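Side-chain contacts in D-alanyl-lipoteichoic acid synthetase (Streptococcus pneumoniae, PDB 3BMA), which probably takes part in the D-alanylation of lipoteichoic acid during cell-wall biogenesis, as a membrane-associated member of the DltD family: residues Met90-Pro95 with Tyr124-Gln129; Tyr104-Gln109 with Asn276-Val281; Tyr145-Leu150 with Lys165-Glu170; Arg149-Phe154 with Ala158-Val163. The protein carries 1 engineered substitution. One frame throughout, in Å; residues are numbered along the deposited sequence.

Contact 1: residues Met90-Pro95 with Tyr124-Gln129; sequences MQQMLP and YFNGDQ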
loop_
_atom_site.group_PDB
_atom_site.type_symbol
_atom_site.label_atom_id
_atom_site.label_comp_id
_atom_site.label_asym_id
_atom_site.label_seq_id
_atom_site.Cartn_x
_atom_site.Cartn_y
_atom_site.Cartn_z
ATOM N N MET C 90 14.372 22.531 -10.354
ATOM C CA MET C 90 13.638 22.384 -11.623
ATOM C C MET C 90 12.609 21.258 -11.567
ATOM O O MET C 90 11.540 21.379 -12.155
ATOM C CB MET C 90 14.591 22.138 -12.802
ATOM C CG MET C 90 15.381 23.357 -13.283
ATOM S SD MET C 90 16.570 22.982 -14.605
ATOM C CE MET C 90 17.783 24.246 -14.276
ATOM N N GLN C 91 12.936 20.181 -10.843
ATOM C CA GLN C 91 12.071 18.998 -10.682
ATOM C C GLN C 91 10.685 19.309 -10.104
ATOM O O GLN C 91 9.750 18.529 -10.275
ATOM C CB GLN C 91 12.757 17.936 -9.807
ATOM C CG GLN C 91 14.174 17.536 -10.231
ATOM C CD GLN C 91 14.254 17.034 -11.659
ATOM O OE1 GLN C 91 13.479 16.175 -12.078
ATOM N NE2 GLN C 91 15.199 17.574 -12.418
ATOM N N GLN C 92 10.571 20.450 -9.426
ATOM C CA GLN C 92 9.310 20.940 -8.870
ATOM C C GLN C 92 8.451 21.699 -9.885
ATOM O O GLN C 92 7.273 21.958 -9.631
ATOM C CB GLN C 92 9.590 21.880 -7.699
ATOM C CG GLN C 92 10.254 21.258 -6.493
ATOM C CD GLN C 92 10.620 22.307 -5.476
ATOM O OE1 GLN C 92 11.601 23.026 -5.645
ATOM N NE2 GLN C 92 9.832 22.410 -4.415
ATOM N N MET C 93 9.043 22.076 -11.016
ATOM C CA MET C 93 8.382 22.974 -11.968
ATOM C C MET C 93 8.572 22.573 -13.435
ATOM O O MET C 93 8.604 23.430 -14.318
ATOM C CB MET C 93 8.826 24.431 -11.734
ATOM C CG MET C 93 10.334 24.636 -11.662
ATOM S SD MET C 93 10.785 26.377 -11.527
ATOM C CE MET C 93 12.549 26.241 -11.355
ATOM N N LEU C 94 8.673 21.266 -13.682
ATOM C CA LEU C 94 8.816 20.707 -15.036
ATOM C C LEU C 94 7.768 21.132 -16.088
ATOM O O LEU C 94 8.157 21.474 -17.207
ATOM C CB LEU C 94 8.961 19.175 -14.987
ATOM C CG LEU C 94 10.345 18.540 -15.183
ATOM C CD1 LEU C 94 11.479 19.400 -14.654
ATOM C CD2 LEU C 94 10.396 17.151 -14.572
ATOM N N PRO C 95 6.451 21.117 -15.750
ATOM C CA PRO C 95 5.501 21.598 -16.765
ATOM C C PRO C 95 5.562 23.113 -17.004
ATOM O O PRO C 95 5.142 23.587 -18.064
ATOM C CB PRO C 95 4.130 21.217 -16.180
ATOM C CG PRO C 95 4.415 20.265 -15.063
ATOM C CD PRO C 95 5.739 20.679 -14.533
ATOM N N TYR C 124 18.752 24.861 0.418
ATOM C CA TYR C 124 17.868 25.033 -0.738
ATOM C C TYR C 124 17.261 23.720 -1.248
ATOM O O TYR C 124 16.424 23.723 -2.151
ATOM C CB TYR C 124 18.587 25.792 -1.869
ATOM C CG TYR C 124 19.473 26.938 -1.398
ATOM C CD1 TYR C 124 18.967 27.961 -0.591
ATOM C CD2 TYR C 124 20.814 27.004 -1.776
ATOM C CE1 TYR C 124 19.779 29.000 -0.154
ATOM C CE2 TYR C 124 21.633 28.045 -1.353
ATOM C CZ TYR C 124 21.110 29.037 -0.539
ATOM O OH TYR C 124 21.916 30.074 -0.114
ATOM N N PHE C 125 17.682 22.605 -0.657
ATOM C CA PHE C 125 17.134 21.294 -0.982
ATOM C C PHE C 125 16.144 20.876 0.107
ATOM O O PHE C 125 16.524 20.713 1.272
ATOM C CB PHE C 125 18.269 20.275 -1.117
ATOM C CG PHE C 125 17.827 18.912 -1.586
ATOM C CD1 PHE C 125 17.532 18.682 -2.923
ATOM C CD2 PHE C 125 17.731 17.855 -0.695
ATOM C CE1 PHE C 125 17.132 17.428 -3.361
ATOM C CE2 PHE C 125 17.337 16.592 -1.122
ATOM C CZ PHE C 125 17.035 16.378 -2.459
ATOM N N ASN C 126 14.874 20.729 -0.267
ATOM C CA ASN C 126 13.860 20.217 0.654
ATOM C C ASN C 126 13.403 18.807 0.272
ATOM O O ASN C 126 13.873 18.257 -0.723
ATOM C CB ASN C 126 12.672 21.192 0.787
ATOM C CG ASN C 126 11.909 21.402 -0.517
ATOM O OD1 ASN C 126 12.104 20.691 -1.503
ATOM N ND2 ASN C 126 11.014 22.384 -0.515
ATOM N N GLY C 127 12.481 18.247 1.055
ATOM C CA GLY C 127 11.906 16.926 0.791
ATOM C C GLY C 127 10.991 16.845 -0.415
ATOM O O GLY C 127 10.804 15.771 -0.990
ATOM N N ASP C 128 10.414 17.982 -0.796
ATOM C CA ASP C 128 9.585 18.060 -1.998
ATOM C C ASP C 128 10.442 17.888 -3.251
ATOM O O ASP C 128 9.989 17.292 -4.225
ATOM C CB ASP C 128 8.797 19.378 -2.032
ATOM C CG ASP C 128 7.868 19.481 -3.230
ATOM O OD1 ASP C 128 7.292 18.459 -3.668
ATOM O OD2 ASP C 128 7.713 20.603 -3.736
ATOM N N GLN C 129 11.681 18.384 -3.208
ATOM C CA GLN C 129 12.647 18.199 -4.297
ATOM C C GLN C 129 13.145 16.760 -4.400
ATOM O O GLN C 129 13.377 16.266 -5.502
ATOM C CB GLN C 129 13.842 19.132 -4.127
ATOM C CG GLN C 129 13.573 20.558 -4.563
ATOM C CD GLN C 129 14.656 21.516 -4.133
ATOM O OE1 GLN C 129 15.837 21.170 -4.133
ATOM N NE2 GLN C 129 14.262 22.734 -3.766
#

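Contact 2: residues Tyr104-Gln109 with Asn276-Val281; sequences YVISPQ and NDLQLV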
loop_
_atom_site.group_PDB
_atom_site.type_symbol
_atom_site.label_atom_id
_atom_site.label_comp_id
_atom_site.label_asym_id
_atom_site.label_seq_id
_atom_site.Cartn_x
_atom_site.Cartn_y
_atom_site.Cartn_z
ATOM N N TYR C 104 20.102 31.552 -17.643
ATOM C CA TYR C 104 20.939 30.737 -16.774
ATOM C C TYR C 104 22.350 31.312 -16.682
ATOM O O TYR C 104 23.115 31.241 -17.638
ATOM C CB TYR C 104 20.969 29.288 -17.273
ATOM C CG TYR C 104 21.468 28.296 -16.251
ATOM C CD1 TYR C 104 20.591 27.714 -15.338
ATOM C CD2 TYR C 104 22.812 27.936 -16.194
ATOM C CE1 TYR C 104 21.036 26.811 -14.389
ATOM C CE2 TYR C 104 23.270 27.031 -15.248
ATOM C CZ TYR C 104 22.373 26.471 -14.353
ATOM O OH TYR C 104 22.816 25.580 -13.411
ATOM N N VAL C 105 22.682 31.887 -15.529
ATOM C CA VAL C 105 24.036 32.368 -15.250
ATOM C C VAL C 105 24.977 31.181 -15.038
ATOM O O VAL C 105 24.624 30.235 -14.341
ATOM C CB VAL C 105 24.039 33.296 -14.015
ATOM C CG1 VAL C 105 25.458 33.593 -13.530
ATOM C CG2 VAL C 105 23.309 34.584 -14.336
ATOM N N ILE C 106 26.144 31.206 -15.684
ATOM C CA ILE C 106 27.194 30.218 -15.430
ATOM C C ILE C 106 28.468 30.951 -15.040
ATOM O O ILE C 106 29.208 31.439 -15.903
ATOM C CB ILE C 106 27.512 29.330 -16.659
ATOM C CG1 ILE C 106 26.257 28.706 -17.260
ATOM C CG2 ILE C 106 28.484 28.225 -16.279
ATOM C CD1 ILE C 106 26.547 27.899 -18.509
ATOM N N SER C 107 28.724 31.037 -13.740
ATOM C CA SER C 107 29.922 31.707 -13.255
ATOM C C SER C 107 31.086 30.724 -13.214
ATOM O O SER C 107 30.966 29.652 -12.618
ATOM C CB SER C 107 29.681 32.330 -11.884
ATOM O OG SER C 107 30.824 33.035 -11.448
ATOM N N PRO C 108 32.205 31.068 -13.884
ATOM C CA PRO C 108 33.414 30.238 -13.895
ATOM C C PRO C 108 34.041 29.984 -12.518
ATOM O O PRO C 108 34.770 29.007 -12.357
ATOM C CB PRO C 108 34.373 31.027 -14.793
ATOM C CG PRO C 108 33.475 31.857 -15.654
ATOM C CD PRO C 108 32.365 32.256 -14.744
ATOM N N GLN C 109 33.750 30.834 -11.537
ATOM C CA GLN C 109 34.272 30.632 -10.185
ATOM C C GLN C 109 33.532 29.539 -9.395
ATOM O O GLN C 109 34.017 29.103 -8.347
ATOM C CB GLN C 109 34.360 31.957 -9.407
ATOM C CG GLN C 109 33.030 32.582 -8.995
ATOM C CD GLN C 109 32.674 32.336 -7.539
ATOM O OE1 GLN C 109 31.554 31.935 -7.226
ATOM N NE2 GLN C 109 33.624 32.583 -6.640
ATOM N N ASN C 276 30.239 18.310 -14.440
ATOM C CA ASN C 276 29.289 17.204 -14.492
ATOM C C ASN C 276 27.916 17.613 -13.956
ATOM O O ASN C 276 26.901 17.089 -14.405
ATOM C CB ASN C 276 29.792 15.977 -13.731
ATOM C CG ASN C 276 31.185 15.534 -14.136
ATOM O OD1 ASN C 276 31.959 15.094 -13.288
ATOM N ND2 ASN C 276 31.505 15.622 -15.422
ATOM N N ASP C 277 27.893 18.546 -12.999
ATOM C CA ASP C 277 26.639 19.064 -12.442
ATOM C C ASP C 277 25.903 19.898 -13.479
ATOM O O ASP C 277 24.675 19.882 -13.525
ATOM C CB ASP C 277 26.876 19.917 -11.184
ATOM C CG ASP C 277 27.319 19.100 -9.972
ATOM O OD1 ASP C 277 27.334 17.851 -10.034
ATOM O OD2 ASP C 277 27.663 19.725 -8.941
ATOM N N LEU C 278 26.663 20.631 -14.296
ATOM C CA LEU C 278 26.111 21.443 -15.393
ATOM C C LEU C 278 25.408 20.572 -16.429
ATOM O O LEU C 278 24.372 20.953 -16.963
ATOM C CB LEU C 278 27.206 22.294 -16.055
ATOM C CG LEU C 278 26.887 23.117 -17.313
ATOM C CD1 LEU C 278 25.935 24.275 -17.010
ATOM C CD2 LEU C 278 28.170 23.624 -17.952
ATOM N N GLN C 279 25.962 19.387 -16.673
ATOM C CA GLN C 279 25.370 18.416 -17.587
ATOM C C GLN C 279 23.980 17.913 -17.159
ATOM O O GLN C 279 23.195 17.486 -17.999
ATOM C CB GLN C 279 26.344 17.250 -17.811
ATOM C CG GLN C 279 26.025 16.348 -19.006
ATOM C CD GLN C 279 25.866 17.099 -20.320
ATOM O OE1 GLN C 279 26.500 18.131 -20.553
ATOM N NE2 GLN C 279 25.016 16.571 -21.193
ATOM N N LEU C 280 23.678 17.973 -15.863
ATOM C CA LEU C 280 22.339 17.648 -15.366
ATOM C C LEU C 280 21.320 18.673 -15.833
ATOM O O LEU C 280 20.253 18.317 -16.328
ATOM C CB LEU C 280 22.326 17.573 -13.840
ATOM C CG LEU C 280 23.012 16.362 -13.211
ATOM C CD1 LEU C 280 23.114 16.550 -11.725
ATOM C CD2 LEU C 280 22.241 15.100 -13.528
ATOM N N VAL C 281 21.668 19.944 -15.658
ATOM C CA VAL C 281 20.846 21.067 -16.087
ATOM C C VAL C 281 20.580 21.027 -17.602
ATOM O O VAL C 281 19.426 21.091 -18.029
ATOM C CB VAL C 281 21.502 22.404 -15.654
ATOM C CG1 VAL C 281 20.939 23.593 -16.417
ATOM C CG2 VAL C 281 21.346 22.607 -14.153
#

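Contact 3: residues Tyr145-Leu150 with Lys165-Glu170; sequences YAATRL and KLASKE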
loop_
_atom_site.group_PDB
_atom_site.type_symbol
_atom_site.label_atom_id
_atom_site.label_comp_id
_atom_site.label_asym_id
_atom_site.label_seq_id
_atom_site.Cartn_x
_atom_site.Cartn_y
_atom_site.Cartn_z
ATOM N N TYR C 145 23.712 9.774 -11.971
ATOM C CA TYR C 145 24.705 10.746 -11.530
ATOM C C TYR C 145 24.191 11.610 -10.372
ATOM O O TYR C 145 24.917 11.851 -9.404
ATOM C CB TYR C 145 25.209 11.625 -12.698
ATOM C CG TYR C 145 26.142 12.717 -12.225
ATOM C CD1 TYR C 145 27.462 12.430 -11.884
ATOM C CD2 TYR C 145 25.688 14.026 -12.067
ATOM C CE1 TYR C 145 28.309 13.424 -11.419
ATOM C CE2 TYR C 145 26.524 15.023 -11.604
ATOM C CZ TYR C 145 27.827 14.717 -11.279
ATOM O OH TYR C 145 28.653 15.711 -10.806
ATOM N N ALA C 146 22.948 12.072 -10.480
ATOM C CA ALA C 146 22.359 12.968 -9.479
ATOM C C ALA C 146 22.107 12.270 -8.146
ATOM O O ALA C 146 22.174 12.904 -7.089
ATOM C CB ALA C 146 21.071 13.589 -10.008
ATOM N N ALA C 147 21.816 10.969 -8.207
ATOM C CA ALA C 147 21.665 10.142 -7.011
ATOM C C ALA C 147 22.993 9.997 -6.297
ATOM O O ALA C 147 23.046 10.040 -5.066
ATOM C CB ALA C 147 21.117 8.775 -7.375
ATOM N N THR C 148 24.054 9.818 -7.084
ATOM C CA THR C 148 25.424 9.698 -6.585
ATOM C C THR C 148 25.835 10.974 -5.858
ATOM O O THR C 148 26.393 10.914 -4.764
ATOM C CB THR C 148 26.410 9.402 -7.740
ATOM O OG1 THR C 148 25.951 8.262 -8.476
ATOM C CG2 THR C 148 27.817 9.132 -7.220
ATOM N N ARG C 149 25.535 12.123 -6.461
ATOM C CA ARG C 149 25.831 13.417 -5.850
ATOM C C ARG C 149 25.042 13.657 -4.569
ATOM O O ARG C 149 25.538 14.318 -3.661
ATOM C CB ARG C 149 25.589 14.557 -6.840
ATOM C CG ARG C 149 26.568 14.576 -7.992
ATOM C CD ARG C 149 27.959 14.970 -7.541
ATOM N NE ARG C 149 28.161 16.413 -7.599
ATOM C CZ ARG C 149 29.173 17.046 -7.018
ATOM N NH1 ARG C 149 30.079 16.368 -6.326
ATOM N NH2 ARG C 149 29.283 18.361 -7.129
ATOM N N LEU C 150 23.826 13.112 -4.502
ATOM C CA LEU C 150 22.987 13.216 -3.305
ATOM C C LEU C 150 23.542 12.430 -2.120
ATOM O O LEU C 150 23.546 12.925 -0.995
ATOM C CB LEU C 150 21.547 12.784 -3.596
ATOM C CG LEU C 150 20.500 13.879 -3.802
ATOM C CD1 LEU C 150 19.147 13.240 -4.039
ATOM C CD2 LEU C 150 20.435 14.822 -2.617
ATOM N N LYS C 165 19.654 2.715 -5.030
ATOM C CA LYS C 165 19.251 1.918 -6.199
ATOM C C LYS C 165 19.485 2.675 -7.500
ATOM O O LYS C 165 19.979 2.107 -8.473
ATOM C CB LYS C 165 17.781 1.498 -6.106
ATOM C CG LYS C 165 17.537 0.250 -5.276
ATOM C CD LYS C 165 16.146 -0.320 -5.514
ATOM C CE LYS C 165 15.944 -1.618 -4.740
ATOM N NZ LYS C 165 14.644 -2.284 -5.053
ATOM N N LEU C 166 19.132 3.958 -7.504
ATOM C CA LEU C 166 19.363 4.825 -8.654
ATOM C C LEU C 166 20.849 5.058 -8.914
ATOM O O LEU C 166 21.278 5.081 -10.067
ATOM C CB LEU C 166 18.639 6.162 -8.480
ATOM C CG LEU C 166 17.112 6.182 -8.549
ATOM C CD1 LEU C 166 16.627 7.617 -8.530
ATOM C CD2 LEU C 166 16.607 5.478 -9.794
ATOM N N ALA C 167 21.621 5.210 -7.839
ATOM C CA ALA C 167 23.068 5.411 -7.922
ATOM C C ALA C 167 23.811 4.184 -8.459
ATOM O O ALA C 167 24.821 4.324 -9.145
ATOM C CB ALA C 167 23.620 5.804 -6.563
ATOM N N SER C 168 23.299 2.993 -8.155
ATOM C CA SER C 168 23.938 1.739 -8.556
ATOM C C SER C 168 23.406 1.163 -9.871
ATOM O O SER C 168 23.651 -0.009 -10.171
ATOM C CB SER C 168 23.797 0.699 -7.441
ATOM O OG SER C 168 24.460 1.121 -6.266
ATOM N N LYS C 169 22.685 1.986 -10.639
ATOM C CA LYS C 169 22.018 1.588 -11.899
ATOM C C LYS C 169 20.979 0.459 -11.754
ATOM O O LYS C 169 20.591 -0.168 -12.745
ATOM C CB LYS C 169 23.039 1.247 -13.005
ATOM C CG LYS C 169 23.672 2.444 -13.707
ATOM C CD LYS C 169 22.806 2.960 -14.855
ATOM C CE LYS C 169 23.555 3.990 -15.691
ATOM N NZ LYS C 169 22.770 4.423 -16.881
ATOM N N GLU C 170 20.534 0.211 -10.523
ATOM C CA GLU C 170 19.532 -0.811 -10.248
ATOM C C GLU C 170 18.147 -0.297 -10.590
ATOM O O GLU C 170 17.849 0.891 -10.416
ATOM C CB GLU C 170 19.562 -1.228 -8.779
ATOM C CG GLU C 170 20.749 -2.085 -8.374
ATOM C CD GLU C 170 20.762 -2.384 -6.886
ATOM O OE1 GLU C 170 19.691 -2.708 -6.325
ATOM O OE2 GLU C 170 21.845 -2.297 -6.275
#

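Contact 4: residues Arg149-Phe154 with Ala158-Val163; sequences RLLQQF and AMKDLV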
loop_
_atom_site.group_PDB
_atom_site.type_symbol
_atom_site.label_atom_id
_atom_site.label_comp_id
_atom_site.label_asym_id
_atom_site.label_seq_id
_atom_site.Cartn_x
_atom_site.Cartn_y
_atom_site.Cartn_z
ATOM N N ARG C 149 25.535 12.123 -6.461
ATOM C CA ARG C 149 25.831 13.417 -5.850
ATOM C C ARG C 149 25.042 13.657 -4.569
ATOM O O ARG C 149 25.538 14.318 -3.661
ATOM C CB ARG C 149 25.589 14.557 -6.840
ATOM C CG ARG C 149 26.568 14.576 -7.992
ATOM C CD ARG C 149 27.959 14.970 -7.541
ATOM N NE ARG C 149 28.161 16.413 -7.599
ATOM C CZ ARG C 149 29.173 17.046 -7.018
ATOM N NH1 ARG C 149 30.079 16.368 -6.326
ATOM N NH2 ARG C 149 29.283 18.361 -7.129
ATOM N N LEU C 150 23.826 13.112 -4.502
ATOM C CA LEU C 150 22.987 13.216 -3.305
ATOM C C LEU C 150 23.542 12.430 -2.120
ATOM O O LEU C 150 23.546 12.925 -0.995
ATOM C CB LEU C 150 21.547 12.784 -3.596
ATOM C CG LEU C 150 20.500 13.879 -3.802
ATOM C CD1 LEU C 150 19.147 13.240 -4.039
ATOM C CD2 LEU C 150 20.435 14.822 -2.617
ATOM N N LEU C 151 24.024 11.219 -2.387
ATOM C CA LEU C 151 24.621 10.367 -1.354
ATOM C C LEU C 151 25.996 10.853 -0.894
ATOM O O LEU C 151 26.450 10.494 0.190
ATOM C CB LEU C 151 24.702 8.915 -1.831
ATOM C CG LEU C 151 23.379 8.154 -1.959
ATOM C CD1 LEU C 151 23.530 6.981 -2.898
ATOM C CD2 LEU C 151 22.855 7.693 -0.603
ATOM N N GLN C 152 26.663 11.652 -1.727
ATOM C CA GLN C 152 27.888 12.332 -1.325
ATOM C C GLN C 152 27.550 13.475 -0.372
ATOM O O GLN C 152 28.254 13.701 0.612
ATOM C CB GLN C 152 28.635 12.872 -2.544
ATOM C CG GLN C 152 29.487 11.845 -3.273
ATOM C CD GLN C 152 29.983 12.335 -4.625
ATOM O OE1 GLN C 152 29.967 13.532 -4.914
ATOM N NE2 GLN C 152 30.424 11.403 -5.463
ATOM N N GLN C 153 26.461 14.181 -0.679
ATOM C CA GLN C 153 25.988 15.325 0.101
ATOM C C GLN C 153 25.360 14.879 1.416
ATOM O O GLN C 153 25.748 15.347 2.483
ATOM C CB GLN C 153 24.975 16.133 -0.718
ATOM C CG GLN C 153 24.235 17.218 0.055
ATOM C CD GLN C 153 25.075 18.446 0.314
ATOM O OE1 GLN C 153 25.989 18.758 -0.442
ATOM N NE2 GLN C 153 24.769 19.151 1.385
ATOM N N PHE C 154 24.375 13.989 1.323
ATOM C CA PHE C 154 23.717 13.427 2.495
ATOM C C PHE C 154 23.917 11.914 2.513
ATOM O O PHE C 154 23.100 11.185 1.943
ATOM C CB PHE C 154 22.213 13.699 2.473
ATOM C CG PHE C 154 21.827 15.136 2.248
ATOM C CD1 PHE C 154 21.102 15.497 1.114
ATOM C CD2 PHE C 154 22.133 16.116 3.185
ATOM C CE1 PHE C 154 20.711 16.812 0.908
ATOM C CE2 PHE C 154 21.746 17.439 2.982
ATOM C CZ PHE C 154 21.035 17.787 1.845
ATOM N N ALA C 158 17.116 10.845 3.484
ATOM C CA ALA C 158 15.782 10.260 3.534
ATOM C C ALA C 158 15.543 9.456 2.263
ATOM O O ALA C 158 15.977 9.861 1.180
ATOM C CB ALA C 158 14.731 11.347 3.685
ATOM N N MET C 159 14.866 8.317 2.414
ATOM C CA MET C 159 14.663 7.329 1.340
ATOM C C MET C 159 15.984 6.884 0.699
ATOM O O MET C 159 16.109 6.816 -0.528
ATOM C CB MET C 159 13.649 7.827 0.300
ATOM C CG MET C 159 12.227 7.905 0.834
ATOM S SD MET C 159 11.146 8.867 -0.226
ATOM C CE MET C 159 11.775 10.508 0.071
ATOM N N LYS C 160 16.951 6.579 1.566
ATOM C CA LYS C 160 18.300 6.147 1.199
ATOM C C LYS C 160 18.311 4.905 0.305
ATOM O O LYS C 160 19.144 4.799 -0.594
ATOM C CB LYS C 160 19.113 5.896 2.476
ATOM C CG LYS C 160 20.615 5.724 2.282
ATOM C CD LYS C 160 21.321 5.620 3.628
ATOM C CE LYS C 160 22.678 4.939 3.508
ATOM N NZ LYS C 160 23.377 4.859 4.821
ATOM N N ASP C 161 17.374 3.987 0.544
ATOM C CA ASP C 161 17.239 2.754 -0.241
ATOM C C ASP C 161 16.916 3.024 -1.717
ATOM O O ASP C 161 17.394 2.314 -2.606
ATOM C CB ASP C 161 16.175 1.832 0.383
ATOM C CG ASP C 161 14.781 2.469 0.417
ATOM O OD1 ASP C 161 13.879 1.960 -0.284
ATOM O OD2 ASP C 161 14.585 3.481 1.128
ATOM N N LEU C 162 16.123 4.065 -1.958
ATOM C CA LEU C 162 15.654 4.414 -3.293
ATOM C C LEU C 162 16.722 5.177 -4.070
ATOM O O LEU C 162 16.887 4.968 -5.272
ATOM C CB LEU C 162 14.358 5.228 -3.204
ATOM C CG LEU C 162 13.151 4.513 -2.583
ATOM C CD1 LEU C 162 12.043 5.489 -2.226
ATOM C CD2 LEU C 162 12.625 3.442 -3.504
ATOM N N VAL C 163 17.440 6.050 -3.368
ATOM C CA VAL C 163 18.541 6.830 -3.937
ATOM C C VAL C 163 19.748 5.935 -4.276
ATOM O O VAL C 163 20.350 6.085 -5.346
ATOM C CB VAL C 163 18.936 8.012 -3.001
ATOM C CG1 VAL C 163 20.046 8.847 -3.605
ATOM C CG2 VAL C 163 17.728 8.906 -2.731
#

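Contact 1: residues Met90-Pro95 with Tyr124-Gln129
Q92 reaches across to D128 and Q129 with its side-chain amide, and this polar meeting carries nearly all of the contact. NE2 of Q92 donates to OD2 of D128 at 2.9 Å, with a nearly straight N-H...O angle of 167°. The bond lies in the amide plane of Q92, but it meets the carboxylate of D128 from above its plane, the two groups being turned 75° apart. The same NE2 also bonds the backbone oxygen of K27, while OD2 of D128 forms a salt bridge with R29. On the other side of the amide, OE1 of Q92 has K32 NZ as its stronger partner and receives a weak bond from Q129 NE2 at 3.3 Å. A better partner for Q129 NE2 is Y124 O, 2.9 Å away and approached in the carbonyl plane. CG of N126 sits between its backbone N and carbonyl carbon (chi1 63°), which brings OD1 within 2.9 Å of Q129 N, the N-cap bond at the start of helix 127-136. Q92 NE2, Q92 OE1 and D128 OD2 thus each have two partners, one of those of OE1 being weak. The type I turn M90-M93, closed by the bond from M93 N to M90 O, leads out of helix 83-90. Around it, helix 29-36 packs on M93 and helix 274-287 on M90, so the turn is wedged between these helices and the start of helix 127-136.

Contact 2: residues Tyr104-Gln109 with Asn276-Val281
The contact is buried and apolar, and it joins the C-terminal end of strand 101-105, with I106 just past it, to helix 274-287: Y104 and I106 pack against L278 and V281. Strand 101-105 is the middle one of five parallel strands and pairs with strands 43-47 and 291-296. Helix 274-287 leads into the latter strand and lies over the sheet, consistent with the alpha/beta fold of the SGNH-hydrolase clan. The clearest evidence is a CH-pi contact: V281 CG1 stands 4.1 Å from the centroid of the Y104 ring, 24° off its normal and displaced toward the rim. The second methyl, V281 CG2, lies 3.4 Å from Y104 OH. CG of Y104 is anti to its backbone N (chi1 -163°), which sends the ring out toward the helix. Beside it, I106 CD1 and L278 CD1 touch at 4.0 Å, their side chains nearly perpendicular, and L278 CD1 also lies 4.2 Å from Y104 CE2. I106 CG1 borders the ring edge in its plane. No hydrogen bond crosses between the segments. The helix is therefore held here by shape and hydrophobic burial, with the phenol oxygen, the polar atom at this interface, satisfied by S83 OG of helix 83-90.

Contact 3: residues Tyr145-Leu150 with Lys165-Glu170
A147 meets L166 and A167 at a point where the two helices come very close, their CA atoms at A147 and A167 being 5.0 Å apart. The methyl of A147 does most of the touching: its CB is 3.6 Å from A167 N, 3.8 Å from L166 CB and 4.0 Å from A167 CB. It therefore rests on the backbone of the other helix as much as on its side chains. At the more open margin, T148 OG1 lies alongside A167 CB at 3.9 Å. With OG1 beside its own backbone N (chi1 -53°), T148 hydrogen-bonds back to Q144 O within its helix, so the hydroxyl is engaged although it faces a methyl; a bound glycerol, probably from the crystallisation liquor, lies about 3 Å from this side chain. One turn away, Q144 NE2 bonds A167 O and adds a polar tie to the apolar approach. The L166 side chain touches Q137. On another side of helix 141-153, Y145 and R149 reach D277 of helix 274-287, and R149 CG stands 3.5 Å above the plane of the Y145 ring, toward its rim. The second helix ends just past the contact: E170 N bonds K165 O at 2.8 Å, K169 N makes a weak bond to L166 O, and K169 has left-handed backbone angles. Small residues at the crossing, with successive helices running roughly oppositely, are characteristic of a tightly packed alpha-helical hairpin.

Contact 4: residues Arg149-Phe154 with Ala158-Val163
L151 packs against V163 and K160 near the turn of a helical hairpin, in which helix 141-153 ends, a short connection follows and helix 160-167 begins. L151 has CG anti to its carbonyl carbon (chi1 -70°) and CD1 carried out along an extended chain. Its CG is thereby placed 3.8 Å from V163 CG1, and its CD1 4.0 Å from the same methyl. CG1 is the branch of V163 that does the touching, and the two side chains pass alongside, running in opposed senses. L150 adds only its CB, 4.2 Å from V163 CG1. Its chi1 of -101° is well away from a staggered value, and its far end instead points to F125 and F88. K160 contributes its aliphatic base: CG touches L151 CD2 at 4.1 Å, the chains crossing at about a right angle, while the extended remainder carries NZ to N156 OD1 and to E171 of the third subunit, with which it forms a salt bridge. Both ends of the connection reach other subunits, for F154 meets F193 of the second subunit edge-to-face. F154 also has Q153 CG over the centre of one ring face. On the first helix, R149 NH1 donates to Q152 OE1, the donor lying almost in line with the C=O bond. The second helix starts after M159, which holds the N-cap position with left-handed backbone angles. Its carbonyl oxygen accepts two backbone bonds, M159 O from L162 N at 3.1 Å and from V163 N at 3.2 Å.

Contacts 1 and 2 are buried, whereas contacts 3 and 4 are only partly so, their centres about 24 and 23 Å from the chain's centre, against about 8 Å for contact 2. Contact 2 is apolar and joins sheet to helix; contact 1, also buried, is a polar network. They meet where M90 CE lies 3.9 Å from V281 CG1. Contacts 3 and 4 hold the same pair of helices, 141-153 and 160-167, one at close-packed alanines and the other through larger aliphatic chains nearer the turn. Helix 141-153 ties to contacts 1 and 2: L150 CD2 lies 3.7 Å from F125 CZ, and R149 is salt-bridged to D277.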